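Local structure of putative uncharacterized protein (Magnetospirillum magneticum, 3TBN) at residues Thr10-Ala15 against Thr51-Val56; Lys28-Cys33 against Gln41-Gly46; Lys17-Val22 against Thr65-Gly70. The protein binds two [2Fe-2S] clusters, one in each of its two CDGSH motifs, though its cellular role is not established. All coordinates share one frame; numbering follows the deposited sequence.

Contact 1 (Thr10-Ala15 against Thr51-Val56). With FES (Fe2/s2 (inorganic) cluster), chain B.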
# COMPACT_ATOMS: atom_id res chain seq x y z
N THR A 10 12.76 6.12 7.08
CA THR A 10 12.08 6.49 5.84
C THR A 10 11.63 5.29 5.00
O THR A 10 11.08 5.47 3.92
CB THR A 10 12.95 7.39 4.95
OG1 THR A 10 14.06 6.64 4.45
CG2 THR A 10 13.45 8.62 5.72
N ASP A 11 11.87 4.07 5.49
CA ASP A 11 11.45 2.86 4.78
C ASP A 11 9.97 2.57 5.04
O ASP A 11 9.49 2.76 6.16
CB ASP A 11 12.22 1.63 5.27
CG ASP A 11 13.66 1.60 4.82
OD1 ASP A 11 14.03 2.29 3.85
OD2 ASP A 11 14.43 0.83 5.44
N PRO A 12 9.26 2.06 4.02
CA PRO A 12 7.94 1.49 4.31
C PRO A 12 8.07 0.32 5.28
O PRO A 12 9.12 -0.33 5.34
CB PRO A 12 7.47 0.99 2.93
CG PRO A 12 8.28 1.76 1.94
CD PRO A 12 9.61 1.98 2.60
N VAL A 13 7.02 0.08 6.05
CA VAL A 13 6.90 -1.15 6.80
C VAL A 13 5.76 -1.97 6.23
O VAL A 13 4.83 -1.45 5.61
CB VAL A 13 6.67 -0.91 8.31
CG1 VAL A 13 7.88 -0.22 8.92
CG2 VAL A 13 5.41 -0.10 8.54
N ILE A 14 5.86 -3.28 6.43
CA ILE A 14 4.79 -4.19 6.11
C ILE A 14 3.59 -3.89 7.01
O ILE A 14 3.75 -3.76 8.22
CB ILE A 14 5.24 -5.64 6.36
CG1 ILE A 14 6.38 -6.02 5.40
CG2 ILE A 14 4.08 -6.61 6.22
CD1 ILE A 14 7.10 -7.30 5.80
N ALA A 15 2.40 -3.75 6.43
CA ALA A 15 1.19 -3.78 7.23
C ALA A 15 0.81 -5.24 7.47
O ALA A 15 0.69 -5.69 8.60
CB ALA A 15 0.06 -3.01 6.57
N THR A 51 8.17 10.44 7.43
CA THR A 51 8.95 9.43 6.70
C THR A 51 9.36 9.86 5.30
O THR A 51 10.21 9.22 4.69
CB THR A 51 8.15 8.12 6.50
OG1 THR A 51 7.05 8.36 5.62
CG2 THR A 51 7.66 7.56 7.83
N GLY A 52 8.75 10.91 4.77
CA GLY A 52 8.98 11.32 3.40
C GLY A 52 8.20 10.50 2.38
O GLY A 52 8.25 10.79 1.18
N LEU A 53 7.48 9.48 2.84
CA LEU A 53 6.67 8.64 1.96
C LEU A 53 5.33 9.33 1.69
O LEU A 53 4.96 10.27 2.38
CB LEU A 53 6.46 7.27 2.60
CG LEU A 53 7.76 6.51 2.84
CD1 LEU A 53 7.54 5.34 3.79
CD2 LEU A 53 8.37 6.03 1.52
N ALA A 54 4.61 8.86 0.68
CA ALA A 54 3.38 9.51 0.27
C ALA A 54 2.41 8.49 -0.31
O ALA A 54 2.82 7.47 -0.84
CB ALA A 54 3.67 10.57 -0.76
N PRO A 55 1.11 8.78 -0.20
CA PRO A 55 0.10 7.85 -0.73
C PRO A 55 0.06 7.83 -2.25
O PRO A 55 0.58 8.73 -2.91
CB PRO A 55 -1.20 8.40 -0.15
CG PRO A 55 -0.94 9.86 0.05
CD PRO A 55 0.50 9.92 0.49
N VAL A 56 -0.58 6.80 -2.79
CA VAL A 56 -0.77 6.67 -4.23
C VAL A 56 -2.25 6.70 -4.55
O VAL A 56 -3.04 5.92 -4.03
CB VAL A 56 -0.17 5.35 -4.74
CG1 VAL A 56 -0.43 5.19 -6.24
CG2 VAL A 56 1.32 5.29 -4.45
FE1 FES B . -0.31 8.03 4.17
FE2 FES B . 0.73 5.60 4.73
S1 FES B . -0.58 6.83 6.03
S2 FES B . 0.94 6.75 2.83
O HOH W 1 10.93 8.17 2.18
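Beside one CDGSH [2Fe-2S] pocket, at the protein surface, Thr10 and Pro12 lie against Thr51 and Leu53, just ahead of Ala54 and Pro55, which line that pocket. The segments meet through carbons set against carbonyl oxygens, one methyl-on-proline contact and a bridging water. Leu53 and Thr10 carry the contact about equally; Leu53 is the side chain that points across. Its CG turns anti to the carbonyl carbon (chi1 -61°), which sends the isobutyl group over to the other segment, where CD1 sits 3.5 Å from Thr10 O. The same methyl touches the Pro12 ring, with CD1 4.1 Å from Pro12 CG, the two side chains crossing at about a right angle. Cut back to an alanine, this position would lose the methyl that touches Thr10 O and Pro12, which would probably open a gap there and leave Cys35, on which Leu53 also rests, less well covered. Thr10 packs by its carbons: CB approaches Thr51 O to 3.3 Å, with CG2 close by. A water donates to both carbonyls, 2.8 Å from Thr51 O and 3.2 Å from Thr10 O. Within residues 51-56 an ST turn shapes the backbone: Leu53 N donates to Thr51 OG1 at 3.0 Å, and that hydroxyl is also bonded to His48 O, which ties the turn to a cluster-binding residue. Residues 10-15 form a loop before strand 20-24, bonded by backbone to Cys35 and Gly70, while residues 51-56 lead into strand 56-58, whose Val56 pairs with Trp32 of strand 30-32.

Contact 2 (Lys28-Cys33 against Gln41-Gly46). With FES (Fe2/s2 (inorganic) cluster), chain B.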
# COMPACT_ATOMS: atom_id res chain seq x y z
N LYS A 28 -14.29 6.80 -8.38
CA LYS A 28 -13.92 7.36 -7.09
C LYS A 28 -12.42 7.16 -6.87
O LYS A 28 -11.88 6.12 -7.22
CB LYS A 28 -14.72 6.70 -5.96
CG LYS A 28 -14.37 7.21 -4.57
CD LYS A 28 -15.38 6.77 -3.53
CE LYS A 28 -16.65 7.59 -3.62
NZ LYS A 28 -17.59 7.25 -2.53
N THR A 29 -11.76 8.17 -6.31
CA THR A 29 -10.33 8.09 -6.06
C THR A 29 -10.05 7.59 -4.64
O THR A 29 -10.55 8.15 -3.66
CB THR A 29 -9.66 9.45 -6.28
OG1 THR A 29 -9.93 9.92 -7.61
CG2 THR A 29 -8.16 9.35 -6.07
N TYR A 30 -9.25 6.53 -4.58
CA TYR A 30 -8.78 5.93 -3.34
C TYR A 30 -7.32 6.31 -3.14
O TYR A 30 -6.57 6.43 -4.10
CB TYR A 30 -8.94 4.40 -3.41
CG TYR A 30 -10.38 4.00 -3.56
CD1 TYR A 30 -11.15 3.66 -2.45
CD2 TYR A 30 -11.00 4.03 -4.80
CE1 TYR A 30 -12.49 3.34 -2.58
CE2 TYR A 30 -12.34 3.71 -4.94
CZ TYR A 30 -13.08 3.37 -3.82
OH TYR A 30 -14.41 3.06 -3.97
N HIS A 31 -6.92 6.49 -1.89
CA HIS A 31 -5.56 6.90 -1.59
C HIS A 31 -4.89 5.79 -0.80
O HIS A 31 -5.15 5.59 0.38
CB HIS A 31 -5.59 8.23 -0.84
CG HIS A 31 -6.30 9.30 -1.60
ND1 HIS A 31 -5.67 10.08 -2.54
CD2 HIS A 31 -7.61 9.66 -1.62
CE1 HIS A 31 -6.55 10.91 -3.08
NE2 HIS A 31 -7.73 10.68 -2.53
N TRP A 32 -4.07 5.02 -1.51
CA TRP A 32 -3.41 3.85 -0.95
C TRP A 32 -2.25 4.25 -0.06
O TRP A 32 -1.42 5.08 -0.44
CB TRP A 32 -2.89 3.00 -2.10
CG TRP A 32 -2.10 1.80 -1.69
CD1 TRP A 32 -2.57 0.67 -1.09
CD2 TRP A 32 -0.69 1.59 -1.89
NE1 TRP A 32 -1.55 -0.23 -0.89
CE2 TRP A 32 -0.39 0.31 -1.38
CE3 TRP A 32 0.33 2.36 -2.45
CZ2 TRP A 32 0.91 -0.22 -1.42
CZ3 TRP A 32 1.61 1.83 -2.48
CH2 TRP A 32 1.89 0.56 -1.97
N CYS A 33 -2.19 3.66 1.13
CA CYS A 33 -1.06 3.83 2.03
C CYS A 33 0.16 3.09 1.49
O CYS A 33 0.18 1.87 1.39
CB CYS A 33 -1.41 3.30 3.42
SG CYS A 33 -0.00 3.36 4.57
N GLN A 41 -5.76 0.56 7.08
CA GLN A 41 -5.26 -0.10 5.89
C GLN A 41 -6.42 -0.61 5.04
O GLN A 41 -7.41 -1.11 5.57
CB GLN A 41 -4.36 -1.27 6.26
CG GLN A 41 -3.04 -0.87 6.89
CD GLN A 41 -2.15 -0.14 5.92
OE1 GLN A 41 -2.20 -0.36 4.71
NE2 GLN A 41 -1.31 0.75 6.45
N PRO A 42 -6.28 -0.55 3.71
CA PRO A 42 -5.09 -0.17 2.95
C PRO A 42 -4.99 1.31 2.61
O PRO A 42 -4.18 1.66 1.75
CB PRO A 42 -5.25 -0.98 1.67
CG PRO A 42 -6.73 -0.99 1.45
CD PRO A 42 -7.33 -1.11 2.83
N PHE A 43 -5.78 2.16 3.26
CA PHE A 43 -5.87 3.57 2.87
C PHE A 43 -5.08 4.49 3.77
O PHE A 43 -4.94 4.25 4.96
CB PHE A 43 -7.34 3.98 2.82
CG PHE A 43 -8.15 3.09 1.93
CD1 PHE A 43 -9.13 2.26 2.45
CD2 PHE A 43 -7.87 3.02 0.58
CE1 PHE A 43 -9.85 1.41 1.61
CE2 PHE A 43 -8.58 2.18 -0.25
CZ PHE A 43 -9.57 1.38 0.26
N CYS A 44 -4.55 5.55 3.17
CA CYS A 44 -3.77 6.56 3.87
C CYS A 44 -4.60 7.26 4.94
O CYS A 44 -5.74 7.63 4.69
CB CYS A 44 -3.29 7.58 2.85
SG CYS A 44 -2.35 8.98 3.50
N ASP A 45 -4.03 7.44 6.13
CA ASP A 45 -4.69 8.22 7.18
C ASP A 45 -3.80 9.37 7.65
O ASP A 45 -4.07 9.97 8.69
CB ASP A 45 -5.14 7.34 8.35
CG ASP A 45 -4.00 6.81 9.20
OD1 ASP A 45 -2.82 7.09 8.88
OD2 ASP A 45 -4.29 6.10 10.20
N GLY A 46 -2.77 9.68 6.88
CA GLY A 46 -1.87 10.78 7.20
C GLY A 46 -0.66 10.41 8.04
O GLY A 46 0.20 11.25 8.30
FE1 FES B . -0.31 8.03 4.17
FE2 FES B . 0.73 5.60 4.73
S1 FES B . -0.58 6.83 6.03
S2 FES B . 0.94 6.75 2.83
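Two backbone hydrogen bonds join His31 and Cys33 to Cys44 and Pro42, on either side of the single bridge between Trp32 and Phe43. Cys44 N donates to His31 O at 2.9 Å, nearly straight at 170°, and Cys33 N reaches Pro42 O, also at 2.9 Å. Aromatic and proline packing lies to one end. Tyr30 and Phe43 run side by side, pointing the same way, with Tyr30 CD1 3.7 Å from Phe43 CE2 and the planes inclined at 34°. Pro42, which follows a cis peptide bond, puts its CG 3.8 Å above the centre of the Phe43 ring. Metal bonds take the other end: Cys33 SG binds one iron (FE2) at 2.4 Å, Cys44 SG the second (FE1) at 2.3 Å. Cys35 shares the iron of Cys33, and His48, through ND1, that of Cys44: the three-cysteine, one-histidine set of CDGSH proteins. Both thiolates also accept a hydrogen bond. Gln41, its chain bent at chi2 (-66°), brings NE2 to 3.5 Å from Cys33 SG, while Lys72 holds its OE1; Gly46 N lies 3.5 Å from Cys44 SG. Such N-H donors would be expected to stabilise the negative charge on the sulfurs and may thereby influence the cluster's redox potential.

Contact 3 (Lys17-Val22 against Thr65-Gly70). With FES (Fe2/s2 (inorganic) cluster), chain C.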
# COMPACT_ATOMS: atom_id res chain seq x y z
N LYS A 17 1.60 -9.24 5.18
CA LYS A 17 2.11 -9.88 3.97
C LYS A 17 0.98 -10.58 3.23
O LYS A 17 0.99 -11.79 3.03
CB LYS A 17 3.24 -10.85 4.31
CG LYS A 17 4.48 -10.15 4.82
CD LYS A 17 5.71 -11.03 4.72
CE LYS A 17 5.60 -12.21 5.65
NZ LYS A 17 6.82 -13.07 5.60
N ALA A 18 0.00 -9.77 2.83
CA ALA A 18 -1.18 -10.25 2.13
C ALA A 18 -1.97 -9.03 1.68
O ALA A 18 -1.92 -7.98 2.32
CB ALA A 18 -2.03 -11.11 3.05
N PRO A 19 -2.70 -9.16 0.57
CA PRO A 19 -3.47 -8.02 0.08
C PRO A 19 -4.68 -7.69 0.95
O PRO A 19 -5.15 -8.51 1.75
CB PRO A 19 -3.92 -8.47 -1.31
CG PRO A 19 -3.94 -9.96 -1.23
CD PRO A 19 -2.80 -10.32 -0.33
N TYR A 20 -5.17 -6.47 0.78
CA TYR A 20 -6.42 -6.01 1.37
C TYR A 20 -7.45 -5.89 0.26
O TYR A 20 -7.43 -4.93 -0.52
CB TYR A 20 -6.22 -4.63 1.99
CG TYR A 20 -5.43 -4.61 3.28
CD1 TYR A 20 -6.06 -4.82 4.50
CD2 TYR A 20 -4.07 -4.35 3.28
CE1 TYR A 20 -5.35 -4.78 5.69
CE2 TYR A 20 -3.35 -4.31 4.47
CZ TYR A 20 -3.99 -4.52 5.67
OH TYR A 20 -3.27 -4.48 6.84
N PRO A 21 -8.37 -6.86 0.16
CA PRO A 21 -9.41 -6.76 -0.86
C PRO A 21 -10.42 -5.69 -0.47
O PRO A 21 -10.86 -5.65 0.68
CB PRO A 21 -10.07 -8.15 -0.83
CG PRO A 21 -9.17 -9.01 0.00
CD PRO A 21 -8.47 -8.10 0.94
N VAL A 22 -10.78 -4.84 -1.42
CA VAL A 22 -11.76 -3.81 -1.16
C VAL A 22 -12.65 -3.67 -2.39
O VAL A 22 -12.15 -3.59 -3.51
CB VAL A 22 -11.11 -2.44 -0.88
CG1 VAL A 22 -12.18 -1.40 -0.58
CG2 VAL A 22 -10.12 -2.54 0.27
N THR A 65 -13.60 -5.66 -7.28
CA THR A 65 -12.73 -5.83 -6.13
C THR A 65 -11.30 -5.48 -6.51
O THR A 65 -10.76 -6.02 -7.48
CB THR A 65 -12.76 -7.28 -5.60
OG1 THR A 65 -14.10 -7.63 -5.25
CG2 THR A 65 -11.86 -7.43 -4.39
N ALA A 66 -10.70 -4.56 -5.76
CA ALA A 66 -9.28 -4.26 -5.89
C ALA A 66 -8.54 -4.90 -4.73
O ALA A 66 -8.92 -4.74 -3.57
CB ALA A 66 -9.06 -2.76 -5.88
N TYR A 67 -7.48 -5.64 -5.04
CA TYR A 67 -6.62 -6.24 -4.05
C TYR A 67 -5.44 -5.31 -3.82
O TYR A 67 -4.43 -5.37 -4.53
CB TYR A 67 -6.17 -7.63 -4.50
CG TYR A 67 -7.31 -8.62 -4.52
CD1 TYR A 67 -8.22 -8.64 -5.56
CD2 TYR A 67 -7.49 -9.51 -3.47
CE1 TYR A 67 -9.28 -9.53 -5.58
CE2 TYR A 67 -8.55 -10.41 -3.48
CZ TYR A 67 -9.44 -10.42 -4.53
OH TYR A 67 -10.48 -11.31 -4.54
N PHE A 68 -5.59 -4.42 -2.86
CA PHE A 68 -4.56 -3.45 -2.55
C PHE A 68 -3.39 -4.12 -1.82
O PHE A 68 -3.58 -5.02 -1.01
CB PHE A 68 -5.13 -2.32 -1.70
CG PHE A 68 -6.03 -1.39 -2.45
CD1 PHE A 68 -5.52 -0.44 -3.31
CD2 PHE A 68 -7.40 -1.46 -2.28
CE1 PHE A 68 -6.35 0.43 -3.99
CE2 PHE A 68 -8.24 -0.59 -2.96
CZ PHE A 68 -7.71 0.35 -3.81
N CYS A 69 -2.18 -3.67 -2.11
CA CYS A 69 -1.00 -4.24 -1.50
C CYS A 69 -0.92 -3.89 -0.01
O CYS A 69 -1.03 -2.72 0.38
CB CYS A 69 0.24 -3.74 -2.24
SG CYS A 69 1.83 -4.17 -1.50
N GLY A 70 -0.75 -4.91 0.82
CA GLY A 70 -0.58 -4.75 2.25
C GLY A 70 0.87 -4.76 2.71
O GLY A 70 1.19 -4.21 3.77
FE1 FES C . 0.80 -8.70 -2.37
FE2 FES C . 2.09 -6.51 -1.39
S1 FES C . 0.40 -7.61 -0.46
S2 FES C . 2.45 -7.55 -3.32
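Ala66 O is gripped from more than one side: Val22 N donates to it at 2.8 Å, the CA of Pro21 makes a CA-H...O contact, and Phe68 N adds a weak bond at 3.4 Å. Phe68 N has its better partner across the strands in Tyr20 O, at 3.0 Å, although it sits well above that carbonyl plane, 49° out of it. Tyr20 N answers by donating to Phe68 O at 2.8 Å, in the carbonyl plane, and Ala66 N bonds to Val22 O. Tyr20-Phe68 and Val22-Ala66 are thus antiparallel hydrogen-bonded pairs, with the non-hydrogen-bonded pair Pro21-Tyr67 between them; the strands run at 158° to each other. The side chains divide over two faces. On one, the Pro21 ring crosses the Tyr67 ring obliquely, Pro21 CG 3.8 Å from Tyr67 CE2, and Pro19 CB meets Tyr67 CB. On the other, Val22 sets CG2 anti to its carbonyl carbon and meets the edge of the Phe68 ring, 3.9 Å from CD2. Past the strand, Gly70 CA abuts the edge of the Tyr20 ring, 3.6 Å from CE2. A CB here would probably come too close to that ring and to Ala18 O, consistent with the glycine at this place. The cluster site lies at this same end: Cys69 SG binds an iron of the second [2Fe-2S] cluster, Gly70 N lies 3.2 Å from its S1, and Ala18 and Pro19 line the same pocket. Strands 20-24 and 64-68 pair antiparallel; Val24, further along strand 20-24, touches Ala66 and Phe68, and Phe68 meets Phe43 edge-to-face.

Overall arrangement
Contact 1 is a surface contact, while contacts 2 and 3 are partly buried and touch each other. Contacts 1 and 2 serve the same cluster, and contact 2 is nested along the chain inside the loops closed by both contact 1 and contact 3. Contact 3 belongs to the other cluster and crosses contact 1 in the sequence. The chemistry follows place: water and methyl packing outside, thiolate-metal bonds beside a short bridge in contact 2, and in contact 3 regular strand pairing that runs into a cluster ligand. The two sites are knit together where Trp32 NE1 meets Cys69 O at 2.8 Å and Pro42 CB packs 3.6 Å from Phe68 CB, joining the halves of the fold.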